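Long-range contacts in SsfX3 (Streptomyces sp. SF2575, PDB 3SKV), which acts as a salicylyl-acyltransferase in a tetracycline biosynthetic pathway, probably with a GDSL/SGNH-type catalytic domain: residues 77-82 with 223-228; 187-192 with 243-248. The protein carries 1 engineered substitution. All blocks are in the same frame, centred on the assembly; numbering follows the deposited sequence.

Contact 1. Residues 77-82 with 223-228; sequences GRLAQT and LSFAAD
L79 lays its CD1 methyl over one face of the F225 ring, 3.8 Å from the ring centroid and close to the ring normal. The two side chains cross nearly at right angles, and it is the CD1 branch that makes this CH-pi contact, displaced from the middle of the ring toward its CE1–CZ side. L79 also rests on F71 and W60 of its own domain, whereas F225 meets the ring of F236; the methyl thus sits where the apolar parts of the N-terminal jelly-roll region and the GDSL-like region join.

Next to this apolar patch R78 supplies the polar half. Its NH2 donates to the backbone O of F225 at 2.8 Å, with a fairly bent N-H...O angle of 151°, and the donor is tilted out of the carbonyl plane. NE adds a weak, longer bond to the same oxygen. A turn at chi3 (87°) brings the guanidinium round so that NE and NH2 both face this carbonyl while NH1 meets the carboxylate of D228, with NH1 3.1 Å from OD2 in a salt bridge. The guanidinium and carboxylate planes stand 35° apart. The D228 CB sits over one face of the guanidinium, toward its NH2 rim, and the CB of A226 lies at the edge beside NH2.

The arginine therefore links a main-chain carbonyl and an exposed acid of the same loop. Because D228 lies toward solvent, its ion pair is probably weakened by water, and the bond to F225 O, beside the buried ring, is likely to be the more directional tie between the two domains.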
loop_
_atom_site.group_PDB
_atom_site.type_symbol
_atom_site.label_atom_id
_atom_site.label_comp_id
_atom_site.label_asym_id
_atom_site.label_seq_id
_atom_site.Cartn_x
_atom_site.Cartn_y
_atom_site.Cartn_z
ATOM N N GLY A 77 14.595 5.528 0.193
ATOM C CA GLY A 77 14.459 4.144 -0.242
ATOM C C GLY A 77 13.069 3.578 -0.065
ATOM O O GLY A 77 12.608 2.801 -0.917
ATOM N N ARG A 78 12.386 3.995 1.034
ATOM C CA ARG A 78 11.013 3.598 1.391
ATOM C C ARG A 78 10.014 3.883 0.252
ATOM O O ARG A 78 9.086 3.100 0.061
ATOM C CB ARG A 78 10.543 4.290 2.693
ATOM C CG ARG A 78 11.371 3.925 3.926
ATOM C CD ARG A 78 11.214 4.953 5.042
ATOM N NE ARG A 78 10.071 4.674 5.920
ATOM C CZ ARG A 78 10.128 4.669 7.249
ATOM N NH1 ARG A 78 11.272 4.921 7.875
ATOM N NH2 ARG A 78 9.040 4.410 7.966
ATOM N N LEU A 79 10.231 4.982 -0.517
ATOM C CA LEU A 79 9.392 5.378 -1.653
ATOM C C LEU A 79 9.434 4.367 -2.819
ATOM O O LEU A 79 8.457 4.290 -3.578
ATOM C CB LEU A 79 9.810 6.767 -2.161
ATOM C CG LEU A 79 9.297 8.051 -1.462
ATOM C CD1 LEU A 79 8.235 7.801 -0.396
ATOM C CD2 LEU A 79 10.430 8.945 -1.025
ATOM N N ALA A 80 10.568 3.622 -2.968
ATOM C CA ALA A 80 10.778 2.613 -4.013
ATOM C C ALA A 80 10.408 1.195 -3.585
ATOM O O ALA A 80 10.529 0.257 -4.377
ATOM C CB ALA A 80 12.212 2.658 -4.548
ATOM N N GLN A 81 9.909 1.029 -2.370
ATOM C CA GLN A 81 9.454 -0.289 -1.916
ATOM C C GLN A 81 8.124 -0.552 -2.590
ATOM O O GLN A 81 7.231 0.304 -2.563
ATOM C CB GLN A 81 9.377 -0.377 -0.402
ATOM C CG GLN A 81 10.762 -0.527 0.228
ATOM C CD GLN A 81 10.732 -0.437 1.732
ATOM O OE1 GLN A 81 9.675 -0.531 2.380
ATOM N NE2 GLN A 81 11.904 -0.226 2.314
ATOM N N THR A 82 8.048 -1.684 -3.295
ATOM C CA THR A 82 6.953 -2.066 -4.190
ATOM C C THR A 82 5.641 -2.575 -3.547
ATOM O O THR A 82 4.887 -3.338 -4.169
ATOM C CB THR A 82 7.494 -2.879 -5.336
ATOM O OG1 THR A 82 8.153 -4.009 -4.785
ATOM C CG2 THR A 82 8.460 -2.088 -6.198
ATOM N N LEU A 223 0.129 4.775 -0.180
ATOM C CA LEU A 223 1.047 5.843 0.166
ATOM C C LEU A 223 1.283 5.722 1.673
ATOM O O LEU A 223 1.439 6.716 2.384
ATOM C CB LEU A 223 0.510 7.227 -0.226
ATOM C CG LEU A 223 0.321 7.509 -1.704
ATOM C CD1 LEU A 223 -0.301 8.829 -1.907
ATOM C CD2 LEU A 223 1.620 7.464 -2.457
ATOM N N SER A 224 1.295 4.462 2.147
ATOM C CA SER A 224 1.597 4.022 3.510
ATOM C C SER A 224 3.107 3.766 3.591
ATOM O O SER A 224 3.624 2.865 2.929
ATOM C CB SER A 224 0.861 2.725 3.825
ATOM O OG SER A 224 -0.367 2.964 4.494
ATOM N N PHE A 225 3.826 4.563 4.390
ATOM C CA PHE A 225 5.271 4.359 4.500
ATOM C C PHE A 225 5.670 4.225 5.973
ATOM O O PHE A 225 6.720 4.756 6.388
ATOM C CB PHE A 225 6.015 5.512 3.795
ATOM C CG PHE A 225 5.571 5.792 2.380
ATOM C CD1 PHE A 225 6.016 5.002 1.325
ATOM C CD2 PHE A 225 4.722 6.854 2.098
ATOM C CE1 PHE A 225 5.608 5.262 0.012
ATOM C CE2 PHE A 225 4.351 7.137 0.785
ATOM C CZ PHE A 225 4.796 6.336 -0.253
ATOM N N ALA A 226 4.803 3.520 6.777
ATOM C CA ALA A 226 4.917 3.321 8.243
ATOM C C ALA A 226 4.892 4.695 8.983
ATOM O O ALA A 226 4.517 5.682 8.361
ATOM C CB ALA A 226 6.151 2.492 8.593
ATOM N N ALA A 227 5.247 4.765 10.279
ATOM C CA ALA A 227 5.176 5.992 11.092
ATOM C C ALA A 227 5.708 7.288 10.454
ATOM O O ALA A 227 4.953 8.267 10.347
ATOM C CB ALA A 227 5.779 5.769 12.469
ATOM N N ASP A 228 6.972 7.279 9.991
ATOM C CA ASP A 228 7.624 8.442 9.372
ATOM C C ASP A 228 6.845 9.121 8.253
ATOM O O ASP A 228 6.805 10.358 8.223
ATOM C CB ASP A 228 9.067 8.118 8.943
ATOM C CG ASP A 228 9.987 7.768 10.109
ATOM O OD1 ASP A 228 9.562 7.949 11.284
ATOM O OD2 ASP A 228 11.128 7.301 9.852
#

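Contact 2. Residues 187-192 with 243-248; sequences HWIHYG and LPADLI
Strands 187-192 and 247-252 run parallel, with W188 opposite L247 and I189 opposite I248, each pair 4.8 Å apart between CA atoms. They are neighbours in the five-stranded parallel sheet of the SGNH (GDSL) alpha/beta fold, and a beta-alpha-beta crossover through helix 234-242 brings the second strand in from strand 219-223, on the other flank of 187-192. I189 N donates to L247 O at 2.9 Å, nearly in line with the carbonyl bond. At the start of strand 187-192, H187 O takes two donors, D246 N at 2.8 Å and, weakly, L247 N.

The D246 side chain adds a bond in the reverse direction: OD2 accepts from H187 N at 2.8 Å through its anti lone pair, in an almost straight bond (170°). H187 is thus held by both its N and its O at the start of the strand. P244 CG lies over the centre of the H187 imidazole, 3.9 Å from the centroid, while the D246 carboxylate, close to coplanar with the ring, comes to its edge. Replacing H187 by an alanine would probably strip the P244 ring of its aromatic partner and open a gap at this partly exposed sheet end.

Deeper in, the I189 CD1 methyl reaches L243 CB and A245 CB; with CG1 beside the backbone N (chi1 -52°), the branch points toward the residues that precede strand 247-252. On the sheet face shared by W188 and L247 the two side chains lie alongside each other, the leucine CD1 over the five-membered ring. The indole NE1 bonds to S249 OG, and the neighbouring CD1 of W188 lies 3.3 Å from L247 O.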
loop_
_atom_site.group_PDB
_atom_site.type_symbol
_atom_site.label_atom_id
_atom_site.label_comp_id
_atom_site.label_asym_id
_atom_site.label_seq_id
_atom_site.Cartn_x
_atom_site.Cartn_y
_atom_site.Cartn_z
ATOM N N HIS A 187 -10.270 4.258 -8.548
ATOM C CA HIS A 187 -9.005 4.394 -7.840
ATOM C C HIS A 187 -9.190 4.565 -6.367
ATOM O O HIS A 187 -9.966 5.426 -5.930
ATOM C CB HIS A 187 -8.164 5.554 -8.394
ATOM C CG HIS A 187 -7.707 5.330 -9.785
ATOM N ND1 HIS A 187 -6.524 4.674 -10.048
ATOM C CD2 HIS A 187 -8.296 5.668 -10.952
ATOM C CE1 HIS A 187 -6.427 4.628 -11.368
ATOM N NE2 HIS A 187 -7.466 5.220 -11.955
ATOM N N TRP A 188 -8.437 3.776 -5.594
ATOM C CA TRP A 188 -8.444 3.891 -4.153
ATOM C C TRP A 188 -7.068 4.237 -3.623
ATOM O O TRP A 188 -6.151 3.419 -3.705
ATOM C CB TRP A 188 -9.028 2.652 -3.458
ATOM C CG TRP A 188 -8.929 2.704 -1.957
ATOM C CD1 TRP A 188 -8.962 3.820 -1.161
ATOM C CD2 TRP A 188 -8.741 1.587 -1.078
ATOM N NE1 TRP A 188 -8.824 3.464 0.157
ATOM C CE2 TRP A 188 -8.696 2.098 0.241
ATOM C CE3 TRP A 188 -8.663 0.188 -1.273
ATOM C CZ2 TRP A 188 -8.567 1.261 1.360
ATOM C CZ3 TRP A 188 -8.526 -0.638 -0.164
ATOM C CH2 TRP A 188 -8.463 -0.101 1.133
ATOM N N ILE A 189 -6.936 5.469 -3.072
ATOM C CA ILE A 189 -5.710 5.945 -2.446
ATOM C C ILE A 189 -5.803 5.760 -0.939
ATOM O O ILE A 189 -6.750 6.264 -0.312
ATOM C CB ILE A 189 -5.344 7.413 -2.799
ATOM C CG1 ILE A 189 -5.328 7.661 -4.323
ATOM C CG2 ILE A 189 -3.988 7.804 -2.126
ATOM C CD1 ILE A 189 -4.883 9.099 -4.709
ATOM N N HIS A 190 -4.817 5.038 -0.352
ATOM C CA HIS A 190 -4.766 4.880 1.097
ATOM C C HIS A 190 -3.452 5.497 1.615
ATOM O O HIS A 190 -2.365 5.161 1.137
ATOM C CB HIS A 190 -4.972 3.434 1.592
ATOM C CG HIS A 190 -4.880 3.331 3.084
ATOM N ND1 HIS A 190 -5.941 3.733 3.908
ATOM C CD2 HIS A 190 -3.822 2.988 3.863
ATOM C CE1 HIS A 190 -5.495 3.607 5.151
ATOM N NE2 HIS A 190 -4.224 3.150 5.174
ATOM N N TYR A 191 -3.583 6.419 2.584
ATOM C CA TYR A 191 -2.438 7.083 3.209
ATOM C C TYR A 191 -2.456 6.890 4.723
ATOM O O TYR A 191 -3.504 6.945 5.340
ATOM C CB TYR A 191 -2.443 8.588 2.859
ATOM C CG TYR A 191 -1.413 9.406 3.599
ATOM C CD1 TYR A 191 -0.100 9.486 3.145
ATOM C CD2 TYR A 191 -1.745 10.096 4.759
ATOM C CE1 TYR A 191 0.868 10.196 3.854
ATOM C CE2 TYR A 191 -0.787 10.825 5.465
ATOM C CZ TYR A 191 0.517 10.869 5.010
ATOM O OH TYR A 191 1.449 11.625 5.668
ATOM N N GLY A 192 -1.296 6.733 5.314
ATOM C CA GLY A 192 -1.191 6.651 6.766
ATOM C C GLY A 192 -0.741 5.335 7.367
ATOM O O GLY A 192 -0.134 4.498 6.694
ATOM N N LEU A 243 -2.903 12.768 -8.020
ATOM C CA LEU A 243 -3.143 11.369 -8.385
ATOM C C LEU A 243 -4.636 11.138 -8.718
ATOM O O LEU A 243 -5.468 11.796 -8.100
ATOM C CB LEU A 243 -2.755 10.508 -7.171
ATOM C CG LEU A 243 -1.510 9.611 -7.218
ATOM C CD1 LEU A 243 -0.544 9.994 -8.276
ATOM C CD2 LEU A 243 -0.815 9.575 -5.897
ATOM N N PRO A 244 -5.024 10.213 -9.649
ATOM C CA PRO A 244 -6.473 9.950 -9.847
ATOM C C PRO A 244 -7.036 9.223 -8.611
ATOM O O PRO A 244 -6.340 8.370 -8.011
ATOM C CB PRO A 244 -6.520 9.051 -11.089
ATOM C CG PRO A 244 -5.192 8.396 -11.161
ATOM C CD PRO A 244 -4.187 9.293 -10.464
ATOM N N ALA A 245 -8.266 9.588 -8.199
ATOM C CA ALA A 245 -8.865 8.981 -7.008
ATOM C C ALA A 245 -10.361 9.033 -7.014
ATOM O O ALA A 245 -10.962 10.091 -7.247
ATOM C CB ALA A 245 -8.347 9.670 -5.755
ATOM N N ASP A 246 -10.962 7.902 -6.678
ATOM C CA ASP A 246 -12.411 7.784 -6.567
ATOM C C ASP A 246 -12.789 7.571 -5.117
ATOM O O ASP A 246 -13.940 7.777 -4.774
ATOM C CB ASP A 246 -12.929 6.662 -7.453
ATOM C CG ASP A 246 -12.699 6.962 -8.906
ATOM O OD1 ASP A 246 -13.481 7.763 -9.477
ATOM O OD2 ASP A 246 -11.698 6.454 -9.466
ATOM N N LEU A 247 -11.806 7.204 -4.267
ATOM C CA LEU A 247 -11.924 6.967 -2.824
ATOM C C LEU A 247 -10.569 7.254 -2.203
ATOM O O LEU A 247 -9.558 6.726 -2.672
ATOM C CB LEU A 247 -12.296 5.500 -2.558
ATOM C CG LEU A 247 -12.972 5.079 -1.239
ATOM C CD1 LEU A 247 -12.341 3.827 -0.641
ATOM C CD2 LEU A 247 -13.193 6.221 -0.235
ATOM N N ILE A 248 -10.540 8.113 -1.174
ATOM C CA ILE A 248 -9.332 8.456 -0.443
ATOM C C ILE A 248 -9.519 8.128 1.030
ATOM O O ILE A 248 -10.497 8.553 1.628
ATOM C CB ILE A 248 -8.902 9.933 -0.666
ATOM C CG1 ILE A 248 -8.687 10.228 -2.159
ATOM C CG2 ILE A 248 -7.640 10.294 0.184
ATOM C CD1 ILE A 248 -8.794 11.694 -2.572
#

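In the fold
The centres of contacts 1 and 2 are about 16 Å apart, and their segments alternate along the chain, with 187-192 falling between 77-82 and 223-228. They meet where strand 219-223 ends against strand 187-192: L223 N and H190 O, 2.8 Å apart, probably form a hydrogen bond, and so do S224 OG and G192 O at 2.7 Å. Contact 2 lies at the start of strand 187-192, whose far end runs into the GDS motif at G192 and D193; in SGNH enzymes this motif holds the nucleophilic serine. The loop of contact 1 leaves the sheet at the same end, so the N-terminal domain touches the catalytic fold probably close to its active site.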